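Local coordinates for protein nicastrin (Dictyostelium purpureum, PDB 4R12) that probably serves as an essential, putatively substrate-recruiting subunit of gamma-secretase, the complex that cleaves membrane proteins such as Notch receptors within the membrane, at residues 235-244 / 324-332. Sequence-based numbering, arbitrary orientation.
Sequences DQSSFATVTL and ELNQIGRAQ
G329 CA sits over the centre of one face of the F239 ring, in the aminopeptidase-like alpha/beta fold of the nicastrin large lobe, where helix 234-252 packs against strand 319-325 and the loop that leaves its C-terminal end. The evidence for a CH-pi contact is that G329 CA lies 3.4 Å from the F239 ring centroid and only 8° off the ring normal. The F239 ring also touches I328, CD1 meeting CG1 at 3.8 Å.

I328 can be followed outward. Its CB starts a branch whose CG1 occupies the crowded position between backbone N and carbonyl carbon (chi1 61°), and this carries CG1 to the helix, against both F239 CD1 and A240 CB. Beyond it, CD1 meets T243 tip to tip, 3.9 Å from OG1. T243 OG1 itself donates to F239 O, which also accepts from T243 N. One turn back along the helix, A240 CB rests on L325 CB at 3.9 Å, and L434 of helix 427-441 covers L325 and T243.

The polar end is held by D235, whose OD1 accepts from G329 N at 2.8 Å; the N-H...O angle of 137° marks a bent bond. Replacing D235 with an alanine would probably leave G329 N without this acceptor and hold the loop less firmly over the F239 ring. D235 OD2 meets aliphatic carbons of R330, while R330 NH1 bonds to N421 O. Two waters bridge backbone atoms of helix and loop: one donates to D235 O and accepts from A240 N and I328 N, and the other accepts from Q327 N at 2.8 Å and donates to Q236 O. Beside them, Q327 CA approaches D235 O to 3.2 Å in a CA-H...O contact.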
ATOM      1  N   ASP A 235      -2.775   5.988  -7.737  1.00 21.09           N
ATOM      2  CA  ASP A 235      -2.021   5.409  -8.860  1.00 21.71           C
ATOM      3  C   ASP A 235      -0.960   4.432  -8.373  1.00 21.63           C
ATOM      4  O   ASP A 235      -0.680   3.435  -9.038  1.00 20.92           O
ATOM      5  CB  ASP A 235      -1.372   6.488  -9.734  1.00 22.48           C
ATOM      6  CG  ASP A 235      -1.079   5.979 -11.148  1.00 25.24           C
ATOM      7  OD1 ASP A 235      -1.853   5.115 -11.625  1.00 23.29           O
ATOM      8  OD2 ASP A 235      -0.078   6.414 -11.766  1.00 22.90           O
ATOM      9  N   GLN A 236      -0.362   4.720  -7.216  1.00 21.00           N
ATOM     10  CA  GLN A 236       0.662   3.846  -6.665  1.00 21.61           C
ATOM     11  C   GLN A 236       0.207   2.392  -6.568  1.00 21.30           C
ATOM     12  O   GLN A 236       0.927   1.478  -6.988  1.00 21.05           O
ATOM     13  CB  GLN A 236       1.092   4.337  -5.269  1.00 20.38           C
ATOM     14  CG  GLN A 236       2.172   3.477  -4.636  1.00 22.27           C
ATOM     15  CD  GLN A 236       2.605   4.024  -3.285  1.00 24.35           C
ATOM     16  OE1 GLN A 236       1.792   4.588  -2.549  1.00 22.50           O
ATOM     17  NE2 GLN A 236       3.884   3.871  -2.962  1.00 23.30           N
ATOM     18  N   SER A 237      -0.986   2.177  -6.023  1.00 20.91           N
ATOM     19  CA  SER A 237      -1.493   0.820  -5.813  1.00 21.51           C
ATOM     20  C   SER A 237      -3.006   0.644  -6.023  1.00 20.65           C
ATOM     21  O   SER A 237      -3.440  -0.311  -6.656  1.00 21.74           O
ATOM     22  CB  SER A 237      -1.175   0.353  -4.385  1.00 21.89           C
ATOM     23  OG  SER A 237       0.217   0.372  -4.103  1.00 21.98           O
ATOM     24  N   SER A 238      -3.808   1.531  -5.436  1.00 20.45           N
ATOM     25  CA  SER A 238      -5.203   1.176  -5.199  1.00 21.43           C
ATOM     26  C   SER A 238      -6.059   1.208  -6.472  1.00 20.20           C
ATOM     27  O   SER A 238      -7.066   0.488  -6.556  1.00 21.31           O
ATOM     28  CB  SER A 238      -5.792   2.073  -4.100  1.00 21.45           C
ATOM     29  OG  SER A 238      -5.825   3.431  -4.488  1.00 29.36           O
ATOM     30  N   PHE A 239      -5.672   1.992  -7.483  1.00 20.80           N
ATOM     31  CA  PHE A 239      -6.383   1.885  -8.764  1.00 21.04           C
ATOM     32  C   PHE A 239      -6.262   0.445  -9.284  1.00 20.87           C
ATOM     33  O   PHE A 239      -7.280  -0.179  -9.630  1.00 20.13           O
ATOM     34  CB  PHE A 239      -5.853   2.902  -9.791  1.00 21.50           C
ATOM     35  CG  PHE A 239      -6.618   2.937 -11.107  1.00 23.60           C
ATOM     36  CD1 PHE A 239      -6.423   1.961 -12.081  1.00 23.20           C
ATOM     37  CD2 PHE A 239      -7.469   3.997 -11.399  1.00 22.98           C
ATOM     38  CE1 PHE A 239      -7.100   2.018 -13.297  1.00 23.31           C
ATOM     39  CE2 PHE A 239      -8.135   4.058 -12.620  1.00 24.98           C
ATOM     40  CZ  PHE A 239      -7.955   3.070 -13.566  1.00 21.34           C
ATOM     41  N   ALA A 240      -5.036  -0.090  -9.321  1.00 19.69           N
ATOM     42  CA  ALA A 240      -4.817  -1.479  -9.718  1.00 20.46           C
ATOM     43  C   ALA A 240      -5.521  -2.483  -8.796  1.00 19.98           C
ATOM     44  O   ALA A 240      -6.066  -3.487  -9.263  1.00 20.30           O
ATOM     45  CB  ALA A 240      -3.295  -1.799  -9.786  1.00 20.65           C
ATOM     46  N   THR A 241      -5.524  -2.217  -7.493  1.00 20.55           N
ATOM     47  CA  THR A 241      -6.245  -3.103  -6.578  1.00 20.60           C
ATOM     48  C   THR A 241      -7.737  -3.193  -6.935  1.00 21.03           C
ATOM     49  O   THR A 241      -8.307  -4.287  -6.993  1.00 19.23           O
ATOM     50  CB  THR A 241      -6.087  -2.641  -5.123  1.00 21.53           C
ATOM     51  OG1 THR A 241      -4.689  -2.588  -4.803  1.00 21.73           O
ATOM     52  CG2 THR A 241      -6.802  -3.609  -4.175  1.00 20.02           C
ATOM     53  N   VAL A 242      -8.361  -2.047  -7.190  1.00 20.32           N
ATOM     54  CA  VAL A 242      -9.760  -2.019  -7.629  1.00 20.05           C
ATOM     55  C   VAL A 242      -9.937  -2.770  -8.942  1.00 19.94           C
ATOM     56  O   VAL A 242     -10.902  -3.547  -9.137  1.00 21.82           O
ATOM     57  CB  VAL A 242     -10.247  -0.564  -7.806  1.00 19.97           C
ATOM     58  CG1 VAL A 242     -11.609  -0.523  -8.482  1.00 20.69           C
ATOM     59  CG2 VAL A 242     -10.310   0.133  -6.454  1.00 19.92           C
ATOM     60  N   THR A 243      -9.005  -2.518  -9.853  1.00 20.77           N
ATOM     61  CA  THR A 243      -9.010  -3.159 -11.164  1.00 20.24           C
ATOM     62  C   THR A 243      -9.008  -4.671 -11.039  1.00 20.31           C
ATOM     63  O   THR A 243      -9.889  -5.350 -11.582  1.00 20.97           O
ATOM     64  CB  THR A 243      -7.783  -2.726 -12.001  1.00 19.63           C
ATOM     65  OG1 THR A 243      -7.831  -1.313 -12.240  1.00 20.70           O
ATOM     66  CG2 THR A 243      -7.771  -3.466 -13.350  1.00 19.64           C
ATOM     67  N   LEU A 244      -8.026  -5.212 -10.319  1.00 20.74           N
ATOM     68  CA  LEU A 244      -7.897  -6.671 -10.240  1.00 21.00           C
ATOM     69  C   LEU A 244      -9.064  -7.322  -9.492  1.00 21.80           C
ATOM     70  O   LEU A 244      -9.553  -8.383  -9.903  1.00 22.23           O
ATOM     71  CB  LEU A 244      -6.577  -7.063  -9.589  1.00 22.04           C
ATOM     72  CG  LEU A 244      -6.276  -8.560  -9.696  1.00 23.14           C
ATOM     73  CD1 LEU A 244      -6.365  -9.014 -11.168  1.00 22.07           C
ATOM     74  CD2 LEU A 244      -4.883  -8.853  -9.126  1.00 23.39           C
ATOM     75  N   GLU A 324       1.841  -8.666 -13.821  1.00 24.41           N
ATOM     76  CA  GLU A 324       1.787  -7.742 -12.699  1.00 24.34           C
ATOM     77  C   GLU A 324       1.182  -6.407 -13.109  1.00 23.67           C
ATOM     78  O   GLU A 324       1.524  -5.848 -14.150  1.00 24.72           O
ATOM     79  CB  GLU A 324       3.179  -7.497 -12.101  1.00 24.25           C
ATOM     80  CG  GLU A 324       3.160  -6.518 -10.902  1.00 24.25           C
ATOM     81  CD  GLU A 324       4.528  -6.322 -10.279  1.00 25.29           C
ATOM     82  OE1 GLU A 324       5.489  -6.987 -10.741  1.00 25.83           O
ATOM     83  OE2 GLU A 324       4.650  -5.489  -9.340  1.00 24.29           O
ATOM     84  N   LEU A 325       0.276  -5.907 -12.277  1.00 22.71           N
ATOM     85  CA  LEU A 325      -0.242  -4.559 -12.432  1.00 21.56           C
ATOM     86  C   LEU A 325       0.572  -3.621 -11.539  1.00 22.44           C
ATOM     87  O   LEU A 325       0.698  -3.867 -10.354  1.00 23.36           O
ATOM     88  CB  LEU A 325      -1.724  -4.510 -12.054  1.00 20.49           C
ATOM     89  CG  LEU A 325      -2.583  -5.558 -12.757  1.00 22.15           C
ATOM     90  CD1 LEU A 325      -4.036  -5.313 -12.394  1.00 22.58           C
ATOM     91  CD2 LEU A 325      -2.375  -5.508 -14.275  1.00 23.65           C
ATOM     92  N   ASN A 326       1.138  -2.557 -12.102  1.00 21.80           N
ATOM     93  CA  ASN A 326       1.969  -1.691 -11.279  1.00 22.74           C
ATOM     94  C   ASN A 326       1.933  -0.245 -11.751  1.00 22.83           C
ATOM     95  O   ASN A 326       2.747   0.174 -12.593  1.00 24.83           O
ATOM     96  CB  ASN A 326       3.406  -2.212 -11.257  1.00 23.41           C
ATOM     97  CG  ASN A 326       4.188  -1.670 -10.067  1.00 25.29           C
ATOM     98  OD1 ASN A 326       4.310  -0.457  -9.907  1.00 26.23           O
ATOM     99  ND2 ASN A 326       4.672  -2.564  -9.203  1.00 25.70           N
ATOM    100  N   GLN A 327       0.979   0.492 -11.171  1.00 20.75           N
ATOM    101  CA  GLN A 327       0.576   1.863 -11.542  1.00 20.35           C
ATOM    102  C   GLN A 327      -0.067   1.914 -12.932  1.00 24.75           C
ATOM    103  O   GLN A 327       0.619   2.086 -13.949  1.00 24.05           O
ATOM    104  CB  GLN A 327       1.768   2.830 -11.447  1.00 22.28           C
ATOM    105  CG  GLN A 327       2.469   2.794 -10.084  1.00 22.93           C
ATOM    106  CD  GLN A 327       3.314   4.040  -9.824  1.00 23.22           C
ATOM    107  OE1 GLN A 327       2.844   5.012  -9.225  1.00 23.02           O
ATOM    108  NE2 GLN A 327       4.551   4.025 -10.305  1.00 23.71           N
ATOM    109  N   ILE A 328      -1.391   1.766 -12.976  1.00 23.27           N
ATOM    110  CA  ILE A 328      -2.091   1.678 -14.267  1.00 24.59           C
ATOM    111  C   ILE A 328      -3.261   2.656 -14.383  1.00 25.28           C
ATOM    112  O   ILE A 328      -4.075   2.563 -15.318  1.00 23.85           O
ATOM    113  CB  ILE A 328      -2.597   0.236 -14.529  1.00 23.41           C
ATOM    114  CG1 ILE A 328      -3.601  -0.214 -13.456  1.00 22.33           C
ATOM    115  CG2 ILE A 328      -1.417  -0.745 -14.628  1.00 23.32           C
ATOM    116  CD1 ILE A 328      -4.298  -1.548 -13.805  1.00 22.59           C
ATOM    117  N   GLY A 329      -3.317   3.622 -13.461  1.00 23.16           N
ATOM    118  CA  GLY A 329      -4.441   4.542 -13.370  1.00 22.78           C
ATOM    119  C   GLY A 329      -4.205   5.908 -13.995  1.00 25.17           C
ATOM    120  O   GLY A 329      -5.090   6.780 -14.003  1.00 24.55           O
ATOM    121  N   ARG A 330      -3.007   6.109 -14.526  1.00 24.66           N
ATOM    122  CA  ARG A 330      -2.733   7.335 -15.263  1.00 24.97           C
ATOM    123  C   ARG A 330      -2.201   7.065 -16.643  1.00 27.80           C
ATOM    124  O   ARG A 330      -1.192   7.649 -17.033  1.00 28.92           O
ATOM    125  CB  ARG A 330      -1.733   8.211 -14.522  1.00 28.20           C
ATOM    126  CG  ARG A 330      -2.351   9.075 -13.485  1.00 29.36           C
ATOM    127  CD  ARG A 330      -1.308   9.973 -12.835  1.00 27.94           C
ATOM    128  NE  ARG A 330      -0.996  11.156 -13.619  1.00 30.83           N
ATOM    129  CZ  ARG A 330      -1.675  12.298 -13.576  1.00 32.13           C
ATOM    130  NH1 ARG A 330      -2.751  12.412 -12.806  1.00 33.32           N
ATOM    131  NH2 ARG A 330      -1.280  13.329 -14.316  1.00 31.73           N
ATOM    132  N   ALA A 331      -2.873   6.197 -17.385  1.00 27.98           N
ATOM    133  CA  ALA A 331      -2.499   5.958 -18.769  1.00 29.75           C
ATOM    134  C   ALA A 331      -2.401   7.303 -19.503  1.00 30.92           C
ATOM    135  O   ALA A 331      -3.192   8.219 -19.246  1.00 28.99           O
ATOM    136  CB  ALA A 331      -3.488   5.028 -19.436  1.00 29.45           C
ATOM    137  N   GLN A 332      -1.402   7.417 -20.379  1.00 30.62           N
ATOM    138  CA  GLN A 332      -1.059   8.655 -21.087  1.00 33.74           C
ATOM    139  C   GLN A 332      -1.793   8.810 -22.411  1.00 32.03           C
ATOM    140  O   GLN A 332      -1.760   7.908 -23.242  1.00 32.03           O
ATOM    141  CB  GLN A 332       0.445   8.694 -21.374  1.00 35.68           C
ATOM    142  CG  GLN A 332       1.310   8.645 -20.149  1.00 37.01           C
ATOM    143  CD  GLN A 332       1.131   9.877 -19.296  1.00 37.84           C
ATOM    144  OE1 GLN A 332       1.768  10.910 -19.529  1.00 40.43           O
ATOM    145  NE2 GLN A 332       0.258   9.779 -18.302  1.00 35.07           N
TER
HETATM  146  O   HOH W   1      -2.408   1.475  -9.942  1.00 22.88           O
HETATM  147  O   HOH W   2      -0.308  -0.301  -8.870  1.00 23.18           O